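Local coordinates for protein A197 (Sulfolobus turreted icosahedral virus, PDB 2C0N) that probably acts as a viral glycosyltransferase of the GT-A fold, transferring a sugar unit from an activated nucleotide-sugar donor to an acceptor, at residues R177-L180 against L186-Q189; G87-K92 against G96-R101; V39-A44 against F59-V64; I18-K23 against V64-I69. All coordinates share one frame; numbering follows the deposited sequence.

Contact 1 is the surface member of the set, while contacts 2, 3 and 4 are buried; all four reach the same mixed beta sheet of the GT-A fold. Contact 1 is a hairpin at the sheet's margin, held by backbone bonds with leucines on one face. Contact 2 has a single bridge, a serine hub and clustered tyrosines. Contacts 3 and 4 dock helices 37-50 and 15-23 on consecutive strands, 56-60 and 64-66, and share Val64; Leu60 touches both Pro66 and Phe20. Contact 3 is charged, contact 4 wholly apolar. A salt bridge from Lys92 to Asp63 ties contact 2 to contact 3, and Leu180 packs on Leu91 between contacts 1 and 2.

Contact 1 (R177-L180 against L186-Q189); sequences RLAL and LILQ
Ala179 and Ile187 pair at the middle of a beta hairpin, strands 178-180 and 186-188, which extends the mixed sheet of the GT-A fold beyond strand 162-173. Their backbones exchange two bonds, Ala179 N to Ile187 O at 2.9 Å and Ile187 N to Ala179 O at 2.8 Å, and Gln189 N adds a third to Arg177 O at 2.8 Å. Ala179 is buried against Tyr171 and Phe173 of strand 162-173, where a lone methyl fits. Ile187 has CG1 between its backbone N and carbonyl carbon (chi1 62°), which brings CD1 to 3.8 Å from Ala179 CB. The other face is all leucine. Leu178 sends only its CD2 branch across, 4.0 Å from Leu188 CG, the two side chains meeting aslant. The same methyl lies 4.2 Å from Leu186 CG, so one branch bridges two neighbours. These flexible apolar chains suit a face at the protein's margin, where they still shield one another. Beyond the pairing, Arg177 kinks at its third torsion and runs off to the second subunit, where NH1 bonds to Met10 O. Leu186, with CG anti to its backbone N (chi1 -154°), folds its CD1 methyl back over the opposite strand, 3.4 Å from Ala179 O.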
loop_
_atom_site.group_PDB
_atom_site.type_symbol
_atom_site.label_atom_id
_atom_site.label_comp_id
_atom_site.label_asym_id
_atom_site.label_seq_id
_atom_site.Cartn_x
_atom_site.Cartn_y
_atom_site.Cartn_z
ATOM N N ARG A 177 12.979 3.118 -1.817
ATOM C CA ARG A 177 13.276 4.532 -2.089
ATOM C C ARG A 177 14.122 4.786 -3.337
ATOM O O ARG A 177 13.970 5.848 -3.985
ATOM C CB ARG A 177 14.030 5.148 -0.886
ATOM C CG ARG A 177 13.216 5.276 0.353
ATOM C CD ARG A 177 14.092 5.392 1.664
ATOM N NE ARG A 177 14.747 4.131 1.820
ATOM C CZ ARG A 177 14.243 3.059 2.383
ATOM N NH1 ARG A 177 13.051 3.058 3.027
ATOM N NH2 ARG A 177 14.969 1.955 2.348
ATOM N N LEU A 178 15.041 3.863 -3.619
ATOM C CA LEU A 178 15.965 4.017 -4.729
ATOM C C LEU A 178 15.468 3.271 -5.950
ATOM O O LEU A 178 15.093 2.100 -5.866
ATOM C CB LEU A 178 17.322 3.487 -4.332
ATOM C CG LEU A 178 18.166 4.369 -3.429
ATOM C CD1 LEU A 178 19.332 3.602 -2.837
ATOM C CD2 LEU A 178 18.717 5.626 -4.207
ATOM N N ALA A 179 15.498 3.958 -7.080
ATOM C CA ALA A 179 15.027 3.404 -8.335
ATOM C C ALA A 179 15.915 3.740 -9.515
ATOM O O ALA A 179 16.631 4.761 -9.564
ATOM C CB ALA A 179 13.647 3.906 -8.620
ATOM N N LEU A 180 15.844 2.850 -10.488
ATOM C CA LEU A 180 16.396 3.105 -11.819
ATOM C C LEU A 180 15.399 3.890 -12.607
ATOM O O LEU A 180 14.276 3.463 -12.792
ATOM C CB LEU A 180 16.669 1.795 -12.551
ATOM C CG LEU A 180 17.884 1.006 -12.106
ATOM C CD1 LEU A 180 17.891 -0.297 -12.888
ATOM C CD2 LEU A 180 19.135 1.847 -12.312
ATOM N N LEU A 186 20.099 6.609 -11.254
ATOM C CA LEU A 186 19.445 6.220 -10.006
ATOM C C LEU A 186 18.764 7.442 -9.386
ATOM O O LEU A 186 19.372 8.512 -9.316
ATOM C CB LEU A 186 20.517 5.696 -9.075
ATOM C CG LEU A 186 20.233 4.704 -7.972
ATOM C CD1 LEU A 186 19.604 3.425 -8.523
ATOM C CD2 LEU A 186 21.596 4.429 -7.304
ATOM N N ILE A 187 17.532 7.294 -8.941
ATOM C CA ILE A 187 16.806 8.399 -8.306
ATOM C C ILE A 187 16.365 7.922 -6.946
ATOM O O ILE A 187 16.373 6.734 -6.683
ATOM C CB ILE A 187 15.605 8.880 -9.157
ATOM C CG1 ILE A 187 14.559 7.791 -9.372
ATOM C CG2 ILE A 187 16.125 9.429 -10.442
ATOM C CD1 ILE A 187 13.544 7.676 -8.254
ATOM N N LEU A 188 16.017 8.859 -6.080
ATOM C CA LEU A 188 15.571 8.564 -4.726
ATOM C C LEU A 188 14.233 9.277 -4.481
ATOM O O LEU A 188 14.140 10.472 -4.668
ATOM C CB LEU A 188 16.640 9.041 -3.768
ATOM C CG LEU A 188 16.701 8.533 -2.331
ATOM C CD1 LEU A 188 18.036 8.864 -1.735
ATOM C CD2 LEU A 188 15.674 9.283 -1.567
ATOM N N GLN A 189 13.235 8.533 -4.029
ATOM C CA GLN A 189 11.933 9.058 -3.704
ATOM C C GLN A 189 11.630 8.694 -2.266
ATOM O O GLN A 189 11.400 7.536 -1.969
ATOM C CB GLN A 189 10.895 8.461 -4.674
ATOM C CG GLN A 189 9.483 8.901 -4.400
ATOM C CD GLN A 189 9.324 10.375 -4.239
ATOM O OE1 GLN A 189 9.307 10.910 -3.107
ATOM N NE2 GLN A 189 9.168 11.068 -5.363
#

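Contact 2 (G87-K92 against G96-R101); sequences GYYYLK and GYSVYR
Ser98 pushes its hydroxyl into the backbone of residues 87-89, one tightly packed spot of the contact. OG donates to Gly87 O at 2.9 Å, in the carbonyl plane on a lone pair, and accepts from Tyr89 N at 3.1 Å. Its place between the backbone N and carbonyl carbon (chi1 54°) lets so small a side chain serve both groups, while CB sits 3.5 Å from the centroid of the Tyr89 ring, over its face. Val99 CG2 comes to 3.4 Å from Tyr88 CE1, and CG1 lies over that ring's face. The two segments run roughly antiparallel, residues 87-92 continuing strand 84-88 of the GT-A sheet, with one bridge at Tyr90 and Tyr97. Beside it Tyr88, Tyr90 and Tyr97 form an aromatic cluster: Tyr90 turns its edge to the face of Tyr97, centroids 4.9 Å apart and planes at 79°, and Tyr88 does likewise but offset. The hydroxyl of Tyr97 bonds to Pro182 O and that of Tyr88 to Phe109 O. Tyr90 and Leu91, though partly exposed, pack closely on buried Gly96: Leu91 N bonds to Gly96 O at 2.8 Å, and Leu91 CB lies 3.3 Å from the same Gly96 O. The backbone angles of Gly96 (phi 147°) leave no room for a CB beside the preceding carbonyl, which only glycine readily accepts. The segment ends are looser: Lys92 points away and reaches Asp63, and Arg101 is exposed.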
loop_
_atom_site.group_PDB
_atom_site.type_symbol
_atom_site.label_atom_id
_atom_site.label_comp_id
_atom_site.label_asym_id
_atom_site.label_seq_id
_atom_site.Cartn_x
_atom_site.Cartn_y
_atom_site.Cartn_z
ATOM N N GLY A 87 5.038 -0.524 -21.902
ATOM C CA GLY A 87 5.766 0.614 -21.381
ATOM C C GLY A 87 7.224 0.302 -21.036
ATOM O O GLY A 87 7.671 -0.872 -20.915
ATOM N N TYR A 88 7.963 1.367 -20.822
ATOM C CA TYR A 88 9.385 1.268 -20.590
ATOM C C TYR A 88 9.810 1.501 -19.193
ATOM O O TYR A 88 9.446 2.498 -18.590
ATOM C CB TYR A 88 10.114 2.310 -21.439
ATOM C CG TYR A 88 10.265 1.934 -22.883
ATOM C CD1 TYR A 88 11.385 1.197 -23.329
ATOM C CD2 TYR A 88 9.332 2.318 -23.805
ATOM C CE1 TYR A 88 11.540 0.849 -24.637
ATOM C CE2 TYR A 88 9.487 2.001 -25.145
ATOM C CZ TYR A 88 10.584 1.253 -25.557
ATOM O OH TYR A 88 10.757 0.953 -26.877
ATOM N N TYR A 89 10.623 0.581 -18.701
ATOM C CA TYR A 89 11.465 0.779 -17.533
ATOM C C TYR A 89 12.777 0.004 -17.749
ATOM O O TYR A 89 12.851 -0.924 -18.566
ATOM C CB TYR A 89 10.736 0.344 -16.274
ATOM C CG TYR A 89 10.301 -1.099 -16.278
ATOM C CD1 TYR A 89 9.055 -1.462 -16.763
ATOM C CD2 TYR A 89 11.125 -2.093 -15.767
ATOM C CE1 TYR A 89 8.657 -2.784 -16.788
ATOM C CE2 TYR A 89 10.717 -3.442 -15.783
ATOM C CZ TYR A 89 9.473 -3.750 -16.291
ATOM O OH TYR A 89 9.034 -5.037 -16.340
ATOM N N TYR A 90 13.824 0.438 -17.058
ATOM C CA TYR A 90 15.123 -0.216 -17.137
ATOM C C TYR A 90 15.155 -1.418 -16.214
ATOM O O TYR A 90 14.828 -1.320 -15.026
ATOM C CB TYR A 90 16.270 0.735 -16.767
ATOM C CG TYR A 90 17.504 0.357 -17.522
ATOM C CD1 TYR A 90 17.662 0.789 -18.825
ATOM C CD2 TYR A 90 18.495 -0.489 -16.968
ATOM C CE1 TYR A 90 18.754 0.419 -19.585
ATOM C CE2 TYR A 90 19.626 -0.866 -17.747
ATOM C CZ TYR A 90 19.735 -0.383 -19.049
ATOM O OH TYR A 90 20.804 -0.683 -19.877
ATOM N N LEU A 91 15.608 -2.538 -16.753
ATOM C CA LEU A 91 15.625 -3.795 -16.005
ATOM C C LEU A 91 16.656 -3.782 -14.884
ATOM O O LEU A 91 17.783 -3.264 -15.037
ATOM C CB LEU A 91 15.861 -4.971 -16.961
ATOM C CG LEU A 91 14.826 -5.221 -18.082
ATOM C CD1 LEU A 91 15.277 -6.263 -19.078
ATOM C CD2 LEU A 91 13.479 -5.644 -17.502
ATOM N N LYS A 92 16.276 -4.401 -13.756
ATOM C CA LYS A 92 17.162 -4.566 -12.596
ATOM C C LYS A 92 18.207 -5.647 -12.830
ATOM O O LYS A 92 19.148 -5.788 -12.037
ATOM C CB LYS A 92 16.365 -4.869 -11.308
ATOM C CG LYS A 92 15.844 -3.614 -10.608
ATOM C CD LYS A 92 15.234 -3.839 -9.267
ATOM C CE LYS A 92 13.970 -4.583 -9.276
ATOM N NZ LYS A 92 13.368 -4.606 -7.920
ATOM N N GLY A 96 19.020 -4.113 -20.090
ATOM C CA GLY A 96 18.435 -3.140 -21.012
ATOM C C GLY A 96 17.051 -2.753 -20.507
ATOM O O GLY A 96 16.754 -2.885 -19.306
ATOM N N TYR A 97 16.227 -2.249 -21.423
ATOM C CA TYR A 97 14.841 -1.894 -21.157
ATOM C C TYR A 97 13.918 -3.068 -21.229
ATOM O O TYR A 97 14.259 -4.101 -21.773
ATOM C CB TYR A 97 14.367 -0.839 -22.127
ATOM C CG TYR A 97 14.998 0.491 -21.869
ATOM C CD1 TYR A 97 16.132 0.898 -22.575
ATOM C CD2 TYR A 97 14.464 1.352 -20.936
ATOM C CE1 TYR A 97 16.712 2.142 -22.341
ATOM C CE2 TYR A 97 15.036 2.586 -20.684
ATOM C CZ TYR A 97 16.159 2.981 -21.375
ATOM O OH TYR A 97 16.719 4.225 -21.134
ATOM N N SER A 98 12.734 -2.865 -20.659
ATOM C CA SER A 98 11.699 -3.898 -20.521
ATOM C C SER A 98 10.982 -4.354 -21.787
ATOM O O SER A 98 9.966 -5.023 -21.671
ATOM C CB SER A 98 10.626 -3.351 -19.607
ATOM O OG SER A 98 10.162 -2.094 -20.110
ATOM N N VAL A 99 11.448 -3.987 -22.974
ATOM C CA VAL A 99 10.810 -4.431 -24.204
ATOM C C VAL A 99 11.880 -5.043 -25.066
ATOM O O VAL A 99 13.046 -4.685 -24.953
ATOM C CB VAL A 99 10.106 -3.283 -24.978
ATOM C CG1 VAL A 99 9.173 -2.503 -24.065
ATOM C CG2 VAL A 99 11.100 -2.370 -25.589
ATOM N N TYR A 100 11.494 -5.981 -25.911
ATOM C CA TYR A 100 12.476 -6.631 -26.795
ATOM C C TYR A 100 11.988 -6.885 -28.200
ATOM O O TYR A 100 10.792 -7.085 -28.435
ATOM C CB TYR A 100 12.963 -7.931 -26.187
ATOM C CG TYR A 100 11.889 -8.973 -26.007
ATOM C CD1 TYR A 100 11.538 -9.834 -27.055
ATOM C CD2 TYR A 100 11.238 -9.128 -24.782
ATOM C CE1 TYR A 100 10.568 -10.796 -26.883
ATOM C CE2 TYR A 100 10.265 -10.093 -24.611
ATOM C CZ TYR A 100 9.939 -10.920 -25.657
ATOM O OH TYR A 100 8.967 -11.901 -25.499
ATOM N N ARG A 101 12.937 -6.841 -29.137
ATOM C CA ARG A 101 12.744 -7.415 -30.467
ATOM C C ARG A 101 13.659 -8.633 -30.525
ATOM O O ARG A 101 13.244 -9.714 -30.120
ATOM C CB ARG A 101 13.004 -6.387 -31.555
ATOM C CG ARG A 101 11.942 -5.294 -31.533
ATOM C CD ARG A 101 12.217 -4.181 -32.492
ATOM N NE ARG A 101 13.370 -3.404 -32.088
ATOM C CZ ARG A 101 13.867 -2.368 -32.758
ATOM N NH1 ARG A 101 13.308 -1.970 -33.904
ATOM N NH2 ARG A 101 14.928 -1.726 -32.275
#

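Contact 3 (V39-A44 against F59-V64)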
loop_
_atom_site.group_PDB
_atom_site.type_symbol
_atom_site.label_atom_id
_atom_site.label_comp_id
_atom_site.label_asym_id
_atom_site.label_seq_id
_atom_site.Cartn_x
_atom_site.Cartn_y
_atom_site.Cartn_z
ATOM N N VAL A 39 1.569 -17.959 -11.677
ATOM C CA VAL A 39 0.305 -18.336 -11.064
ATOM C C VAL A 39 -0.496 -17.086 -10.751
ATOM O O VAL A 39 -1.706 -17.038 -10.959
ATOM C CB VAL A 39 0.526 -19.130 -9.761
ATOM C CG1 VAL A 39 -0.813 -19.446 -9.102
ATOM C CG2 VAL A 39 1.344 -20.412 -10.017
ATOM N N GLN A 40 0.164 -16.046 -10.259
ATOM C CA GLN A 40 -0.547 -14.768 -10.028
ATOM C C GLN A 40 -1.094 -14.186 -11.320
ATOM O O GLN A 40 -2.209 -13.661 -11.352
ATOM C CB GLN A 40 0.378 -13.744 -9.364
ATOM C CG GLN A 40 0.890 -14.147 -8.005
ATOM C CD GLN A 40 1.930 -13.185 -7.488
ATOM O OE1 GLN A 40 2.987 -13.038 -8.077
ATOM N NE2 GLN A 40 1.638 -12.539 -6.374
ATOM N N ARG A 41 -0.333 -14.255 -12.407
ATOM C CA ARG A 41 -0.816 -13.712 -13.675
ATOM C C ARG A 41 -1.997 -14.495 -14.231
ATOM O O ARG A 41 -2.909 -13.929 -14.816
ATOM C CB ARG A 41 0.297 -13.627 -14.714
ATOM C CG ARG A 41 1.445 -12.788 -14.292
ATOM C CD ARG A 41 2.283 -12.391 -15.455
ATOM N NE ARG A 41 3.562 -11.820 -15.050
ATOM C CZ ARG A 41 3.720 -10.595 -14.581
ATOM N NH1 ARG A 41 2.676 -9.806 -14.414
ATOM N NH2 ARG A 41 4.929 -10.156 -14.247
ATOM N N GLU A 42 -2.015 -15.798 -14.031
ATOM C CA GLU A 42 -3.173 -16.576 -14.449
ATOM C C GLU A 42 -4.417 -16.244 -13.637
ATOM O O GLU A 42 -5.500 -16.187 -14.166
ATOM C CB GLU A 42 -2.882 -18.063 -14.337
ATOM C CG GLU A 42 -3.809 -18.923 -15.169
ATOM C CD GLU A 42 -3.528 -18.782 -16.624
ATOM O OE1 GLU A 42 -2.381 -19.008 -17.025
ATOM O OE2 GLU A 42 -4.434 -18.381 -17.362
ATOM N N ILE A 43 -4.273 -16.110 -12.323
ATOM C CA ILE A 43 -5.368 -15.676 -11.464
ATOM C C ILE A 43 -5.898 -14.337 -11.953
ATOM O O ILE A 43 -7.109 -14.145 -12.075
ATOM C CB ILE A 43 -4.876 -15.547 -10.009
ATOM C CG1 ILE A 43 -4.651 -16.932 -9.414
ATOM C CG2 ILE A 43 -5.870 -14.741 -9.123
ATOM C CD1 ILE A 43 -3.876 -16.924 -8.148
ATOM N N ALA A 44 -4.985 -13.411 -12.247
ATOM C CA ALA A 44 -5.363 -12.078 -12.771
ATOM C C ALA A 44 -6.232 -12.201 -14.020
ATOM O O ALA A 44 -7.296 -11.604 -14.064
ATOM C CB ALA A 44 -4.156 -11.268 -13.084
ATOM N N PHE A 59 -0.983 -5.100 -16.491
ATOM C CA PHE A 59 -0.044 -5.659 -15.489
ATOM C C PHE A 59 0.994 -4.606 -15.125
ATOM O O PHE A 59 1.596 -3.983 -16.027
ATOM C CB PHE A 59 0.694 -6.855 -16.076
ATOM C CG PHE A 59 -0.090 -8.119 -16.050
ATOM C CD1 PHE A 59 -0.586 -8.613 -14.869
ATOM C CD2 PHE A 59 -0.271 -8.849 -17.207
ATOM C CE1 PHE A 59 -1.268 -9.822 -14.821
ATOM C CE2 PHE A 59 -0.984 -10.054 -17.154
ATOM C CZ PHE A 59 -1.467 -10.517 -15.974
ATOM N N LEU A 60 1.185 -4.423 -13.826
ATOM C CA LEU A 60 2.153 -3.520 -13.258
ATOM C C LEU A 60 2.829 -4.219 -12.120
ATOM O O LEU A 60 2.162 -4.579 -11.154
ATOM C CB LEU A 60 1.474 -2.226 -12.772
ATOM C CG LEU A 60 2.373 -1.069 -12.319
ATOM C CD1 LEU A 60 3.216 -0.579 -13.440
ATOM C CD2 LEU A 60 1.498 0.056 -11.790
ATOM N N ASP A 61 4.143 -4.486 -12.271
ATOM C CA ASP A 61 4.915 -5.137 -11.217
ATOM C C ASP A 61 4.938 -4.182 -10.042
ATOM O O ASP A 61 4.899 -2.959 -10.215
ATOM C CB ASP A 61 6.331 -5.448 -11.672
ATOM C CG ASP A 61 6.420 -6.696 -12.532
ATOM O OD1 ASP A 61 5.450 -7.490 -12.615
ATOM O OD2 ASP A 61 7.494 -6.870 -13.112
ATOM N N GLU A 62 4.946 -4.741 -8.840
ATOM C CA GLU A 62 4.898 -3.926 -7.624
ATOM C C GLU A 62 6.127 -3.002 -7.460
ATOM O O GLU A 62 6.107 -2.058 -6.677
ATOM C CB GLU A 62 4.716 -4.829 -6.420
ATOM C CG GLU A 62 4.672 -4.128 -5.067
ATOM C CD GLU A 62 6.042 -3.890 -4.450
ATOM O OE1 GLU A 62 6.994 -4.624 -4.821
ATOM O OE2 GLU A 62 6.188 -2.961 -3.611
ATOM N N ASP A 63 7.215 -3.290 -8.173
ATOM C CA ASP A 63 8.377 -2.397 -8.149
ATOM C C ASP A 63 8.483 -1.476 -9.369
ATOM O O ASP A 63 9.508 -0.861 -9.592
ATOM C CB ASP A 63 9.686 -3.187 -7.939
ATOM C CG ASP A 63 9.871 -4.331 -8.893
ATOM O OD1 ASP A 63 9.073 -4.448 -9.836
ATOM O OD2 ASP A 63 10.849 -5.145 -8.661
ATOM N N VAL A 64 7.416 -1.383 -10.149
ATOM C CA VAL A 64 7.392 -0.511 -11.309
ATOM C C VAL A 64 6.376 0.620 -11.064
ATOM O O VAL A 64 5.218 0.360 -10.768
ATOM C CB VAL A 64 7.062 -1.326 -12.589
ATOM C CG1 VAL A 64 6.873 -0.394 -13.788
ATOM C CG2 VAL A 64 8.145 -2.373 -12.874
HETATM O O HOH W 1 2.919 -7.272 -13.666
#
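Arg41 of helix 37-50 stretches over Phe59 to reach Asp61, just past the end of strand 56-60. Its CB starts 3.8 Å from Phe59 CZ, and CG follows at 4.1 Å from Phe59 CE1, so the aliphatic root lies against the far end of the ring. From CG to NE the chain is extended, carrying the guanidinium along the ring toward Asp61. NE forms a salt bridge with Glu150. NH1 sits above the ring face, offset toward the rim and 3.5 Å from Phe59 CD1, with the two planes 78° apart: a cation-pi contact made by the guanidinium edge. NH1 also gives a bond of 2.7 Å to a water, which passes one on to Asp61 OD1 at 2.7 Å. Arg41 NH2 donates to Asp61 OD1 at 3.2 Å, nearly straight (164°) and on its syn lone pair. Beside the ring, the small Ala44 brings CB to 3.7 Å from Phe59 CE1. Asp61, Glu62 and Asp63 match the DXD signature of GT-A enzymes, which in relatives helps hold a metal and the nucleotide sugar. Held by Glu150, Asp61, the ring and the water, the guanidinium probably has little freedom to turn, and Arg41 probably acts as a second-shell residue that orients the Asp61 carboxylate.

Contact 4 (I18-K23 against V64-I69)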
loop_
_atom_site.group_PDB
_atom_site.type_symbol
_atom_site.label_atom_id
_atom_site.label_comp_id
_atom_site.label_asym_id
_atom_site.label_seq_id
_atom_site.Cartn_x
_atom_site.Cartn_y
_atom_site.Cartn_z
ATOM N N ILE A 18 2.053 3.118 -3.976
ATOM C CA ILE A 18 0.840 3.573 -3.318
ATOM C C ILE A 18 0.497 4.968 -3.762
ATOM O O ILE A 18 -0.677 5.272 -4.065
ATOM C CB ILE A 18 0.970 3.496 -1.820
ATOM C CG1 ILE A 18 1.171 2.050 -1.422
ATOM C CG2 ILE A 18 -0.301 4.028 -1.100
ATOM C CD1 ILE A 18 1.439 1.912 0.022
ATOM N N ASP A 19 1.506 5.835 -3.819
ATOM C CA ASP A 19 1.274 7.231 -4.236
ATOM C C ASP A 19 0.747 7.341 -5.656
ATOM O O ASP A 19 -0.203 8.101 -5.920
ATOM C CB ASP A 19 2.549 8.049 -4.062
ATOM C CG ASP A 19 2.272 9.512 -3.868
ATOM O OD1 ASP A 19 1.254 9.878 -3.210
ATOM O OD2 ASP A 19 3.066 10.294 -4.407
ATOM N N PHE A 20 1.339 6.573 -6.566
ATOM C CA PHE A 20 0.858 6.511 -7.928
ATOM C C PHE A 20 -0.609 6.046 -7.953
ATOM O O PHE A 20 -1.444 6.628 -8.671
ATOM C CB PHE A 20 1.714 5.528 -8.749
ATOM C CG PHE A 20 1.075 5.112 -10.028
ATOM C CD1 PHE A 20 1.077 5.969 -11.111
ATOM C CD2 PHE A 20 0.419 3.920 -10.130
ATOM C CE1 PHE A 20 0.497 5.578 -12.337
ATOM C CE2 PHE A 20 -0.136 3.539 -11.314
ATOM C CZ PHE A 20 -0.118 4.371 -12.403
ATOM N N LEU A 21 -0.912 4.986 -7.200
ATOM C CA LEU A 21 -2.288 4.434 -7.145
ATOM C C LEU A 21 -3.332 5.438 -6.660
ATOM O O LEU A 21 -4.436 5.547 -7.269
ATOM C CB LEU A 21 -2.336 3.142 -6.337
ATOM C CG LEU A 21 -1.531 1.971 -6.894
ATOM C CD1 LEU A 21 -1.633 0.811 -5.913
ATOM C CD2 LEU A 21 -2.054 1.546 -8.282
ATOM N N VAL A 22 -2.990 6.197 -5.610
ATOM C CA VAL A 22 -3.890 7.177 -5.024
ATOM C C VAL A 22 -4.059 8.395 -5.939
ATOM O O VAL A 22 -5.179 8.822 -6.257
ATOM C CB VAL A 22 -3.362 7.624 -3.620
ATOM C CG1 VAL A 22 -4.134 8.813 -3.059
ATOM C CG2 VAL A 22 -3.446 6.466 -2.702
ATOM N N LYS A 23 -2.930 8.944 -6.358
ATOM C CA LYS A 23 -2.924 10.183 -7.115
ATOM C C LYS A 23 -3.655 10.043 -8.439
ATOM O O LYS A 23 -4.267 11.012 -8.906
ATOM C CB LYS A 23 -1.499 10.658 -7.358
ATOM C CG LYS A 23 -0.942 11.424 -6.199
ATOM C CD LYS A 23 0.545 11.670 -6.321
ATOM C CE LYS A 23 0.975 12.789 -5.380
ATOM N NZ LYS A 23 2.320 12.598 -4.812
ATOM N N VAL A 64 7.416 -1.383 -10.149
ATOM C CA VAL A 64 7.392 -0.511 -11.309
ATOM C C VAL A 64 6.376 0.620 -11.064
ATOM O O VAL A 64 5.218 0.360 -10.768
ATOM C CB VAL A 64 7.062 -1.326 -12.589
ATOM C CG1 VAL A 64 6.873 -0.394 -13.788
ATOM C CG2 VAL A 64 8.145 -2.373 -12.874
ATOM N N VAL A 65 6.832 1.873 -11.152
ATOM C CA VAL A 65 6.012 3.027 -10.827
ATOM C C VAL A 65 5.968 3.970 -12.003
ATOM O O VAL A 65 6.951 4.647 -12.297
ATOM C CB VAL A 65 6.535 3.797 -9.582
ATOM C CG1 VAL A 65 5.631 4.989 -9.272
ATOM C CG2 VAL A 65 6.584 2.892 -8.398
ATOM N N PRO A 66 4.829 4.000 -12.708
ATOM C CA PRO A 66 4.740 4.859 -13.862
ATOM C C PRO A 66 4.951 6.322 -13.578
ATOM O O PRO A 66 4.506 6.860 -12.532
ATOM C CB PRO A 66 3.338 4.560 -14.409
ATOM C CG PRO A 66 3.050 3.175 -13.893
ATOM C CD PRO A 66 3.617 3.177 -12.559
ATOM N N ILE A 67 5.649 6.968 -14.508
ATOM C CA ILE A 67 5.866 8.400 -14.433
ATOM C C ILE A 67 4.708 9.110 -15.100
ATOM O O ILE A 67 4.151 10.069 -14.555
ATOM C CB ILE A 67 7.098 8.846 -15.193
ATOM C CG1 ILE A 67 8.353 8.268 -14.558
ATOM C CG2 ILE A 67 7.124 10.337 -15.202
ATOM C CD1 ILE A 67 9.650 8.697 -15.291
ATOM N N GLU A 68 4.412 8.726 -16.322
ATOM C CA GLU A 68 3.194 9.183 -16.931
ATOM C C GLU A 68 2.667 8.062 -17.780
ATOM O O GLU A 68 3.428 7.163 -18.229
ATOM C CB GLU A 68 3.364 10.467 -17.757
ATOM C CG GLU A 68 2.017 11.129 -18.110
ATOM C CD GLU A 68 2.138 12.322 -19.039
ATOM O OE1 GLU A 68 2.674 13.367 -18.607
ATOM O OE2 GLU A 68 1.654 12.217 -20.200
ATOM N N ILE A 69 1.346 8.069 -17.886
ATOM C CA ILE A 69 0.619 7.182 -18.748
ATOM C C ILE A 69 -0.297 8.098 -19.547
ATOM O O ILE A 69 -1.115 8.802 -18.962
ATOM C CB ILE A 69 -0.241 6.169 -17.972
ATOM C CG1 ILE A 69 0.654 5.247 -17.123
ATOM C CG2 ILE A 69 -1.092 5.319 -18.937
ATOM C CD1 ILE A 69 -0.094 4.323 -16.156
#
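In the alpha/beta core of the GT-A fold, helix 15-23 packs against strand 64-66 by laying Phe20 over Pro66, directly after the turn that carries the DXD-like sequence Asp61-Glu62-Asp63. The contact is apolar and rests on one aromatic side chain. With CG anti to the backbone N (chi1 164°), Phe20 projects from the helix toward the strand and presents one ring face to the proline. Pro66 CD stands 3.8 Å from the ring centroid and only 4° off its normal, a CH-pi contact almost exactly over the centre. The rest of the pyrrolidine spreads toward the outer end of the ring, with CB 3.7 Å from Phe20 CE1 and CG 3.7 Å from Phe20 CZ. A compact, rigid, puckered ring suits this place because it offers several C-H groups to an aromatic face at once. Proline also suits the backbone here: its neighbours Val65 and Ile67 make the backbone bonds to strand 162-173, at Tyr171 and Lys169, and Pro66 between them has no N-H to place. Nearer the helix, a methyl of Val65, CG1, meets Phe20 CB at 4.0 Å. Phe122 and Ile26 also line the surroundings, touching Ile69 and Phe20 respectively. The chain bends sharply at Ile67, and beyond it Ile69 points back toward the helix, its CD1 methyl at the ring's edge, 3.8 Å from Phe20 CZ.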